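Local coordinates for protein endoglucanase (Uncultured bacterium, PDB 3X17) that hydrolyses internal beta-1,4-glucosidic bonds of cellulose as a glycoside hydrolase family 9 endoglucanase carrying an N-terminal Ig-like domain, at residues 79-84 with 525-530; 195-198 with 204-207; 215-218 with 223-226; 422-427 with 466-471. One frame throughout, in Å; residues are numbered along the deposited sequence.

Contact 1 (79-84 with 525-530); sequences SGDTLY and GPRGYA
D81 of the N-terminal Ig-like domain and R527 of the family 9 hydrolase domain form a salt bridge, and beside it S79 packs on P526. The D81 side chain starts with a CB that points toward 525-530; CG lies trans to the carbonyl carbon (chi1 -62°), which lets the carboxylate meet the guanidinium. Next along, D81 CG comes to 3.4 Å from R527 NH2. At the tip OD1 carries most of the bond: D81 OD1 accepts from R527 NH2 at 2.9 Å, and the same OD1 accepts from R527 NH1 at 3.1 Å, both on its syn side. OD2 has a weak bond from R527 NH2 and a stronger partner in the hydroxyl of Y422. R527 offers NH1 and NH2 end-on, and both point at OD1; the carboxylate is tilted 62° from the guanidinium plane. R527 gets there with a chain extended from CG to NE. Alongside, S79 CB lies 3.8 Å from P526 CG, while S79 OG, also hydrogen-bonded to D75, accepts from D81 N at 3.0 Å in an ST turn, which probably helps to hold the backbone at D81 in place. With an alanine in place of D81, the R527 guanidinium would probably lose its counter-charge and the Y422 hydroxyl its carboxylate partner. The chemistry thus implies a charged, directional link between the two domains, probably with an ionised carboxylate.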
loop_
_atom_site.group_PDB
_atom_site.type_symbol
_atom_site.label_atom_id
_atom_site.label_comp_id
_atom_site.label_asym_id
_atom_site.label_seq_id
_atom_site.Cartn_x
_atom_site.Cartn_y
_atom_site.Cartn_z
ATOM N N SER A 79 -13.832 11.618 -13.612
ATOM C CA SER A 79 -14.845 10.618 -13.966
ATOM C C SER A 79 -15.752 11.100 -15.094
ATOM O O SER A 79 -16.326 10.294 -15.806
ATOM C CB SER A 79 -15.703 10.217 -12.764
ATOM O OG SER A 79 -16.503 11.301 -12.304
ATOM N N GLY A 80 -15.989 12.404 -15.176
ATOM C CA GLY A 80 -17.060 12.918 -16.032
ATOM C C GLY A 80 -18.434 12.976 -15.368
ATOM O O GLY A 80 -19.377 13.484 -15.959
ATOM N N ASP A 81 -18.571 12.439 -14.154
ATOM C CA ASP A 81 -19.900 12.345 -13.537
ATOM C C ASP A 81 -20.463 13.689 -13.082
ATOM O O ASP A 81 -19.726 14.650 -12.829
ATOM C CB ASP A 81 -19.934 11.360 -12.363
ATOM C CG ASP A 81 -19.596 9.937 -12.773
ATOM O OD1 ASP A 81 -19.482 9.675 -13.994
ATOM O OD2 ASP A 81 -19.453 9.088 -11.857
ATOM N N THR A 82 -21.781 13.726 -12.938
ATOM C CA THR A 82 -22.438 14.776 -12.201
ATOM C C THR A 82 -22.651 14.317 -10.771
ATOM O O THR A 82 -23.332 13.305 -10.535
ATOM C CB THR A 82 -23.799 15.116 -12.854
ATOM O OG1 THR A 82 -23.555 15.651 -14.156
ATOM C CG2 THR A 82 -24.546 16.169 -12.025
ATOM N N LEU A 83 -22.039 15.040 -9.830
ATOM C CA LEU A 83 -22.127 14.703 -8.407
ATOM C C LEU A 83 -22.918 15.732 -7.595
ATOM O O LEU A 83 -22.758 16.944 -7.765
ATOM C CB LEU A 83 -20.728 14.515 -7.790
ATOM C CG LEU A 83 -19.755 13.692 -8.655
ATOM C CD1 LEU A 83 -18.384 13.560 -7.977
ATOM C CD2 LEU A 83 -20.368 12.300 -8.907
ATOM N N TYR A 84 -23.685 15.226 -6.639
ATOM C CA TYR A 84 -24.075 15.996 -5.473
ATOM C C TYR A 84 -23.441 15.351 -4.255
ATOM O O TYR A 84 -23.107 14.177 -4.289
ATOM C CB TYR A 84 -25.598 16.007 -5.334
ATOM C CG TYR A 84 -26.306 16.592 -6.545
ATOM C CD1 TYR A 84 -26.435 15.862 -7.724
ATOM C CD2 TYR A 84 -26.847 17.876 -6.510
ATOM C CE1 TYR A 84 -27.097 16.396 -8.835
ATOM C CE2 TYR A 84 -27.536 18.405 -7.612
ATOM C CZ TYR A 84 -27.631 17.670 -8.775
ATOM O OH TYR A 84 -28.241 18.214 -9.892
ATOM N N GLY A 525 -10.166 5.752 -17.305
ATOM C CA GLY A 525 -9.842 6.356 -15.997
ATOM C C GLY A 525 -10.385 5.612 -14.777
ATOM O O GLY A 525 -10.085 4.441 -14.586
ATOM N N PRO A 526 -11.156 6.302 -13.907
ATOM C CA PRO A 526 -11.554 5.676 -12.640
ATOM C C PRO A 526 -12.543 4.553 -12.881
ATOM O O PRO A 526 -12.918 3.829 -11.951
ATOM C CB PRO A 526 -12.238 6.822 -11.886
ATOM C CG PRO A 526 -12.810 7.703 -12.990
ATOM C CD PRO A 526 -11.826 7.601 -14.130
ATOM N N ARG A 527 -12.983 4.421 -14.127
ATOM C CA ARG A 527 -13.824 3.312 -14.505
ATOM C C ARG A 527 -13.091 2.152 -15.161
ATOM O O ARG A 527 -13.723 1.150 -15.504
ATOM C CB ARG A 527 -14.951 3.778 -15.416
ATOM C CG ARG A 527 -16.127 4.347 -14.657
ATOM C CD ARG A 527 -17.227 4.711 -15.640
ATOM N NE ARG A 527 -18.414 5.165 -14.947
ATOM C CZ ARG A 527 -18.601 6.423 -14.573
ATOM N NH1 ARG A 527 -17.703 7.345 -14.888
ATOM N NH2 ARG A 527 -19.698 6.757 -13.918
ATOM N N GLY A 528 -11.774 2.277 -15.331
ATOM C CA GLY A 528 -10.995 1.246 -16.036
ATOM C C GLY A 528 -10.632 0.008 -15.224
ATOM O O GLY A 528 -9.475 -0.257 -14.977
ATOM N N TYR A 529 -11.631 -0.736 -14.767
ATOM C CA TYR A 529 -11.381 -1.844 -13.827
ATOM C C TYR A 529 -12.379 -2.952 -14.086
ATOM O O TYR A 529 -13.534 -2.671 -14.369
ATOM C CB TYR A 529 -11.545 -1.376 -12.371
ATOM C CG TYR A 529 -11.775 -2.510 -11.384
ATOM C CD1 TYR A 529 -10.703 -3.129 -10.749
ATOM C CD2 TYR A 529 -13.067 -2.941 -11.071
ATOM C CE1 TYR A 529 -10.910 -4.153 -9.806
ATOM C CE2 TYR A 529 -13.283 -3.983 -10.144
ATOM C CZ TYR A 529 -12.190 -4.617 -9.558
ATOM O OH TYR A 529 -12.381 -5.637 -8.634
ATOM N N ALA A 530 -11.984 -4.194 -13.847
ATOM C CA ALA A 530 -12.919 -5.324 -14.001
ATOM C C ALA A 530 -12.703 -6.390 -12.957
ATOM O O ALA A 530 -11.604 -6.939 -12.829
ATOM C CB ALA A 530 -12.817 -5.936 -15.403
#

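Contact 2 (195-198 with 204-207); sequences LKAY and AFAD. With CA (calcium ion), chain D.
F205 opens the contact by laying its CB and the CD2-CE2-CZ side of its ring against the last turn of helix 184-200, where A197 and Y198 receive it. Its CB, which points toward the helix, sits at the edge of the Y198 ring and near the ring plane, with F205 CB 3.6 Å from Y198 CD1. Farther out, the two side chains slide past each other in opposite directions, and F205 CD2 approaches Y198 CA at 3.7 Å. The far edge of the phenyl ring then reaches A197: F205 CE2 faces the carbonyl oxygen A197 O at 3.5 Å, close to the plane of the ring, and F205 CZ touches A197 CB at 4.1 Å. The geometry is that of van der Waals packing, with the tyrosine edge laid against a methylene rather than a ring stacked on a ring. Two residues later the chain reaches D207, whose CG is trans to the backbone N (chi1 -171°). From there D207 OD1 binds a calcium ion at 2.5 Å, so the segment runs from a buried aromatic to a metal ligand within three residues. Around this pair, I222 of helix 221-235 touches both aromatic residues, and helix 543-558 closes in with A554 on F205 and F551 on A197; F205 is thereby packed among helices 184-200, 221-235 and 543-558, while helix 272-288 borders Y198 through I288.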
loop_
_atom_site.group_PDB
_atom_site.type_symbol
_atom_site.label_atom_id
_atom_site.label_comp_id
_atom_site.label_asym_id
_atom_site.label_seq_id
_atom_site.Cartn_x
_atom_site.Cartn_y
_atom_site.Cartn_z
ATOM N N LEU A 195 6.747 -0.478 8.930
ATOM C CA LEU A 195 7.534 -0.054 10.077
ATOM C C LEU A 195 7.144 1.372 10.454
ATOM O O LEU A 195 7.018 1.706 11.635
ATOM C CB LEU A 195 9.037 -0.100 9.766
ATOM C CG LEU A 195 9.745 -1.443 9.982
ATOM C CD1 LEU A 195 11.157 -1.338 9.418
ATOM C CD2 LEU A 195 9.803 -1.834 11.467
ATOM N N LYS A 196 6.950 2.208 9.439
ATOM C CA LYS A 196 6.642 3.622 9.649
ATOM C C LYS A 196 5.244 3.778 10.214
ATOM O O LYS A 196 4.993 4.679 11.006
ATOM C CB LYS A 196 6.746 4.360 8.307
ATOM C CG LYS A 196 6.966 5.835 8.423
ATOM C CD LYS A 196 8.217 6.155 9.243
ATOM C CE LYS A 196 8.062 7.552 9.850
ATOM N NZ LYS A 196 9.114 7.779 10.893
ATOM N N ALA A 197 4.303 2.974 9.709
ATOM C CA ALA A 197 2.978 2.902 10.302
ATOM C C ALA A 197 3.087 2.644 11.808
ATOM O O ALA A 197 2.364 3.253 12.602
ATOM C CB ALA A 197 2.149 1.804 9.648
ATOM N N TYR A 198 3.882 1.650 12.178
ATOM C CA TYR A 198 3.989 1.307 13.570
ATOM C C TYR A 198 4.655 2.424 14.354
ATOM O O TYR A 198 4.178 2.809 15.406
ATOM C CB TYR A 198 4.739 -0.001 13.807
ATOM C CG TYR A 198 5.023 -0.198 15.294
ATOM C CD1 TYR A 198 4.028 -0.692 16.153
ATOM C CD2 TYR A 198 6.203 0.276 15.860
ATOM C CE1 TYR A 198 4.261 -0.827 17.517
ATOM C CE2 TYR A 198 6.418 0.206 17.238
ATOM C CZ TYR A 198 5.446 -0.338 18.050
ATOM O OH TYR A 198 5.678 -0.422 19.383
ATOM N N ALA A 204 -2.037 1.924 17.746
ATOM C CA ALA A 204 -2.911 1.066 16.932
ATOM C C ALA A 204 -2.444 -0.398 16.839
ATOM O O ALA A 204 -3.178 -1.259 16.382
ATOM C CB ALA A 204 -3.135 1.662 15.560
ATOM N N PHE A 205 -1.286 -0.709 17.400
ATOM C CA PHE A 205 -0.656 -2.006 17.134
ATOM C C PHE A 205 -0.228 -2.721 18.423
ATOM O O PHE A 205 0.799 -2.375 19.014
ATOM C CB PHE A 205 0.589 -1.799 16.266
ATOM C CG PHE A 205 0.301 -1.331 14.876
ATOM C CD1 PHE A 205 -0.179 -2.208 13.921
ATOM C CD2 PHE A 205 0.629 -0.040 14.490
ATOM C CE1 PHE A 205 -0.389 -1.784 12.603
ATOM C CE2 PHE A 205 0.415 0.390 13.190
ATOM C CZ PHE A 205 -0.040 -0.498 12.239
ATOM N N ALA A 206 -0.892 -3.818 18.760
ATOM C CA ALA A 206 -0.535 -4.556 19.963
ATOM C C ALA A 206 0.050 -5.947 19.693
ATOM O O ALA A 206 -0.223 -6.562 18.665
ATOM C CB ALA A 206 -1.756 -4.639 20.924
ATOM N N ASP A 207 0.779 -6.475 20.672
ATOM C CA ASP A 207 1.001 -7.918 20.755
ATOM C C ASP A 207 -0.351 -8.623 20.708
ATOM O O ASP A 207 -1.317 -8.172 21.340
ATOM C CB ASP A 207 1.767 -8.274 22.040
ATOM C CG ASP A 207 2.222 -9.722 22.068
ATOM O OD1 ASP A 207 2.200 -10.396 21.021
ATOM O OD2 ASP A 207 2.584 -10.209 23.158
HETATM CA CA CA D . 3.594 -10.668 18.964
#

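Contact 3 (215-218 with 223-226); sequences SGNG and LDEV. With CA (calcium ion), chain D.
Torsions of opposite sense bring N217 and D224 together. In N217, CG stands between the backbone N and the carbonyl carbon (chi1 66°), which puts the amide within bonding distance of D224; in D224, CG lies beside its own N and trans to the carbonyl carbon (chi1 -66°), which brings the carboxylate to the ion and the amide. The side chains arrive from opposite directions and share a calcium ion. N217 OD1 binds the calcium ion at 2.5 Å, and D224 OD2 binds the same ion, also at 2.5 Å. D224 OD1 stays 4.3 Å from the metal, so the carboxylate coordinates through a single oxygen. The second oxygen has a partner of its own: N217 ND2 donates to D224 OD1 at 2.8 Å in a fairly straight bond. The acceptor lies almost in the amide plane, but the donor comes from above the carboxylate, 39° out of its plane. Amide and carboxylate thus each spend one atom on the metal and one on the other group, which should fix the rotation of both. The two ligand oxygens, N217 OD1 and D224 OD2, lie 3.4 Å apart as neighbouring ligands, their closeness offset by the cation both bind. On the loop side, N217 is flanked by G216 and G218, whose positive phi values suit glycine and let the chain bend tightly around the ion. With D207 and D221 giving side-chain oxygens and E214 and V219 giving carbonyls, these residues complete a six-residue, all-oxygen calcium site that ties the loop to the first turn of helix 221-235.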
loop_
_atom_site.group_PDB
_atom_site.type_symbol
_atom_site.label_atom_id
_atom_site.label_comp_id
_atom_site.label_asym_id
_atom_site.label_seq_id
_atom_site.Cartn_x
_atom_site.Cartn_y
_atom_site.Cartn_z
ATOM N N SER A 215 1.822 -14.216 17.958
ATOM C CA SER A 215 0.955 -13.510 18.884
ATOM C C SER A 215 1.264 -13.955 20.316
ATOM O O SER A 215 1.214 -15.140 20.613
ATOM C CB SER A 215 -0.509 -13.824 18.577
ATOM O OG SER A 215 -0.947 -13.182 17.385
ATOM N N GLY A 216 1.624 -13.018 21.187
ATOM C CA GLY A 216 1.833 -13.354 22.592
ATOM C C GLY A 216 3.296 -13.541 22.949
ATOM O O GLY A 216 3.603 -14.009 24.030
ATOM N N ASN A 217 4.201 -13.114 22.068
ATOM C CA ASN A 217 5.623 -13.136 22.363
ATOM C C ASN A 217 6.100 -11.809 22.948
ATOM O O ASN A 217 7.297 -11.602 23.115
ATOM C CB ASN A 217 6.416 -13.414 21.079
ATOM C CG ASN A 217 6.282 -12.278 20.061
ATOM O OD1 ASN A 217 5.549 -11.309 20.296
ATOM N ND2 ASN A 217 6.961 -12.404 18.930
ATOM N N GLY A 218 5.180 -10.897 23.242
ATOM C CA GLY A 218 5.557 -9.621 23.847
ATOM C C GLY A 218 5.949 -8.526 22.858
ATOM O O GLY A 218 6.361 -7.438 23.267
ATOM N N LEU A 223 5.098 -5.954 13.973
ATOM C CA LEU A 223 6.565 -6.094 13.952
ATOM C C LEU A 223 7.027 -7.537 13.748
ATOM O O LEU A 223 7.968 -7.784 13.015
ATOM C CB LEU A 223 7.212 -5.507 15.218
ATOM C CG LEU A 223 6.962 -4.006 15.431
ATOM C CD1 LEU A 223 7.758 -3.490 16.612
ATOM C CD2 LEU A 223 7.264 -3.222 14.163
ATOM N N ASP A 224 6.302 -8.497 14.299
ATOM C CA ASP A 224 6.527 -9.887 13.924
ATOM C C ASP A 224 6.336 -10.086 12.427
ATOM O O ASP A 224 7.118 -10.789 11.796
ATOM C CB ASP A 224 5.625 -10.831 14.701
ATOM C CG ASP A 224 5.951 -10.844 16.182
ATOM O OD1 ASP A 224 7.153 -10.940 16.547
ATOM O OD2 ASP A 224 5.013 -10.624 16.966
ATOM N N GLU A 225 5.305 -9.472 11.846
ATOM C CA GLU A 225 5.096 -9.677 10.414
ATOM C C GLU A 225 6.266 -9.080 9.633
ATOM O O GLU A 225 6.823 -9.731 8.748
ATOM C CB GLU A 225 3.788 -9.071 9.919
ATOM C CG GLU A 225 3.442 -9.544 8.484
ATOM C CD GLU A 225 3.160 -11.052 8.441
ATOM O OE1 GLU A 225 2.463 -11.543 9.364
ATOM O OE2 GLU A 225 3.694 -11.742 7.543
ATOM N N VAL A 226 6.560 -7.810 9.900
ATOM C CA VAL A 226 7.709 -7.147 9.309
ATOM C C VAL A 226 8.956 -8.015 9.419
ATOM O O VAL A 226 9.750 -8.081 8.489
ATOM C CB VAL A 226 7.990 -5.786 9.977
ATOM C CG1 VAL A 226 9.415 -5.328 9.676
ATOM C CG2 VAL A 226 6.953 -4.739 9.508
HETATM CA CA CA D . 3.594 -10.668 18.964
#

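Contact 4 (422-427 with 466-471); sequences YGVPIL and LDYVLG
V424 and Y468 bring their segments closest, with V424 CA 6.6 Å from Y468 CA, where the loop 422-427, bent by G423 at positive phi and by an inverse gamma turn centred on P425, passes the C-terminal end of helix 456-469. The main interaction is a CH-pi contact: V424 CB sits 3.6 Å from the centroid of the Y468 ring and only 8° off its normal. The valine straddles that face, its two methyls going to different sides: V424 CG1 is 3.7 Å from Y468 CE1, and V424 CG2 is 3.8 Å from Y468 CE2. With CG trans to the backbone N (chi1 167°) the Y468 ring reaches the loop, and chi2 of 84° turns its face to V424. Y422 adds a looser apolar touch, Y422 CB to Y468 CD1 at 4.4 Å. A serine in place of Y468 would probably strip V424 of the surface it lies on and open a gap between loop and helix. N436 of helix 435-452 and P511 also border the Y468 side chain, and A439 of the same helix packs on V424. This is buried hydrophobic packing between a helix and an interhelical loop of the (alpha/alpha)6 barrel.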
loop_
_atom_site.group_PDB
_atom_site.type_symbol
_atom_site.label_atom_id
_atom_site.label_comp_id
_atom_site.label_asym_id
_atom_site.label_seq_id
_atom_site.Cartn_x
_atom_site.Cartn_y
_atom_site.Cartn_z
ATOM N N TYR A 422 -14.493 12.574 -6.784
ATOM C CA TYR A 422 -14.521 11.450 -5.850
ATOM C C TYR A 422 -13.441 11.468 -4.764
ATOM O O TYR A 422 -13.334 10.504 -3.991
ATOM C CB TYR A 422 -14.467 10.126 -6.596
ATOM C CG TYR A 422 -15.729 9.801 -7.332
ATOM C CD1 TYR A 422 -16.825 9.227 -6.660
ATOM C CD2 TYR A 422 -15.850 10.073 -8.683
ATOM C CE1 TYR A 422 -17.974 8.897 -7.326
ATOM C CE2 TYR A 422 -17.020 9.771 -9.367
ATOM C CZ TYR A 422 -18.086 9.195 -8.682
ATOM O OH TYR A 422 -19.209 8.783 -9.378
ATOM N N GLY A 423 -12.583 12.487 -4.757
ATOM C CA GLY A 423 -11.497 12.518 -3.781
ATOM C C GLY A 423 -10.156 11.991 -4.273
ATOM O O GLY A 423 -9.122 12.437 -3.812
ATOM N N VAL A 424 -10.170 11.060 -5.226
ATOM C CA VAL A 424 -8.937 10.369 -5.639
ATOM C C VAL A 424 -8.027 11.342 -6.363
ATOM O O VAL A 424 -8.465 12.025 -7.275
ATOM C CB VAL A 424 -9.220 9.119 -6.527
ATOM C CG1 VAL A 424 -10.032 9.485 -7.761
ATOM C CG2 VAL A 424 -7.900 8.457 -6.953
ATOM N N PRO A 425 -6.795 11.516 -5.863
ATOM C CA PRO A 425 -5.898 12.557 -6.379
ATOM C C PRO A 425 -5.199 12.148 -7.662
ATOM O O PRO A 425 -3.986 12.344 -7.808
ATOM C CB PRO A 425 -4.890 12.766 -5.236
ATOM C CG PRO A 425 -4.987 11.522 -4.399
ATOM C CD PRO A 425 -6.165 10.715 -4.802
ATOM N N ILE A 426 -5.992 11.703 -8.629
ATOM C CA ILE A 426 -5.459 11.196 -9.875
ATOM C C ILE A 426 -6.371 11.645 -11.009
ATOM O O ILE A 426 -7.581 11.445 -10.952
ATOM C CB ILE A 426 -5.364 9.648 -9.857
ATOM C CG1 ILE A 426 -4.525 9.193 -8.650
ATOM C CG2 ILE A 426 -4.753 9.150 -11.150
ATOM C CD1 ILE A 426 -4.596 7.686 -8.343
ATOM N N LEU A 427 -5.804 12.297 -12.015
ATOM C CA LEU A 427 -6.630 12.788 -13.127
ATOM C C LEU A 427 -6.735 11.749 -14.243
ATOM O O LEU A 427 -5.828 10.913 -14.431
ATOM C CB LEU A 427 -6.076 14.099 -13.682
ATOM C CG LEU A 427 -5.879 15.271 -12.706
ATOM C CD1 LEU A 427 -5.253 16.442 -13.428
ATOM C CD2 LEU A 427 -7.226 15.676 -12.089
ATOM N N LEU A 466 -9.036 6.399 1.868
ATOM C CA LEU A 466 -9.754 5.262 2.424
ATOM C C LEU A 466 -11.204 5.180 1.941
ATOM O O LEU A 466 -11.638 4.115 1.518
ATOM C CB LEU A 466 -9.675 5.246 3.945
ATOM C CG LEU A 466 -8.293 5.071 4.575
ATOM C CD1 LEU A 466 -8.349 5.422 6.050
ATOM C CD2 LEU A 466 -7.861 3.604 4.458
ATOM N N ASP A 467 -11.961 6.274 2.006
ATOM C CA ASP A 467 -13.348 6.240 1.507
ATOM C C ASP A 467 -13.387 5.760 0.065
ATOM O O ASP A 467 -14.309 5.050 -0.331
ATOM C CB ASP A 467 -14.065 7.609 1.598
ATOM C CG ASP A 467 -14.218 8.123 3.051
ATOM O OD1 ASP A 467 -14.313 7.309 4.020
ATOM O OD2 ASP A 467 -14.319 9.361 3.210
ATOM N N TYR A 468 -12.437 6.239 -0.727
ATOM C CA TYR A 468 -12.421 5.967 -2.154
ATOM C C TYR A 468 -12.169 4.483 -2.466
ATOM O O TYR A 468 -12.920 3.876 -3.239
ATOM C CB TYR A 468 -11.393 6.842 -2.870
ATOM C CG TYR A 468 -11.120 6.389 -4.290
ATOM C CD1 TYR A 468 -11.943 6.795 -5.342
ATOM C CD2 TYR A 468 -9.976 5.656 -4.602
ATOM C CE1 TYR A 468 -11.685 6.380 -6.650
ATOM C CE2 TYR A 468 -9.689 5.292 -5.909
ATOM C CZ TYR A 468 -10.558 5.632 -6.925
ATOM O OH TYR A 468 -10.303 5.206 -8.217
ATOM N N VAL A 469 -11.193 3.874 -1.786
ATOM C CA VAL A 469 -10.905 2.465 -2.045
ATOM C C VAL A 469 -11.945 1.570 -1.399
ATOM O O VAL A 469 -11.967 0.358 -1.661
ATOM C CB VAL A 469 -9.482 1.993 -1.606
ATOM C CG1 VAL A 469 -8.364 2.737 -2.357
ATOM C CG2 VAL A 469 -9.317 2.068 -0.098
ATOM N N LEU A 470 -12.808 2.156 -0.564
ATOM C CA LEU A 470 -13.800 1.368 0.133
ATOM C C LEU A 470 -15.213 1.671 -0.322
ATOM O O LEU A 470 -16.172 1.335 0.369
ATOM C CB LEU A 470 -13.667 1.500 1.662
ATOM C CG LEU A 470 -12.431 0.812 2.243
ATOM C CD1 LEU A 470 -12.255 1.184 3.720
ATOM C CD2 LEU A 470 -12.537 -0.709 2.121
ATOM N N GLY A 471 -15.338 2.310 -1.483
ATOM C CA GLY A 471 -16.634 2.373 -2.169
ATOM C C GLY A 471 -17.072 3.757 -2.633
ATOM O O GLY A 471 -18.086 3.889 -3.347
#

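In the fold
The four contacts fall into two pairs. Contacts 1 and 4 have centres 10 Å apart and join at Y422: D81 OD2 lies 2.5 Å from Y422 OH, a probable hydrogen bond, and S79 OG packs 3.4 Å from Y422 CE2, so the domain interface continues into the barrel loop. Contacts 2 and 3, also centred 10 Å apart, follow each other along the chain and share one calcium ion; D207 OD1 to G216 N and D207 OD2 to G218 N, each 2.7 Å, are probable hydrogen bonds tying together two parts of the one loop between helices 184-200 and 221-235. The pairs stand well apart: contacts 1 and 3 are 41 Å between centres, and contacts 2 and 4 approach to about 11 Å between nearest atoms.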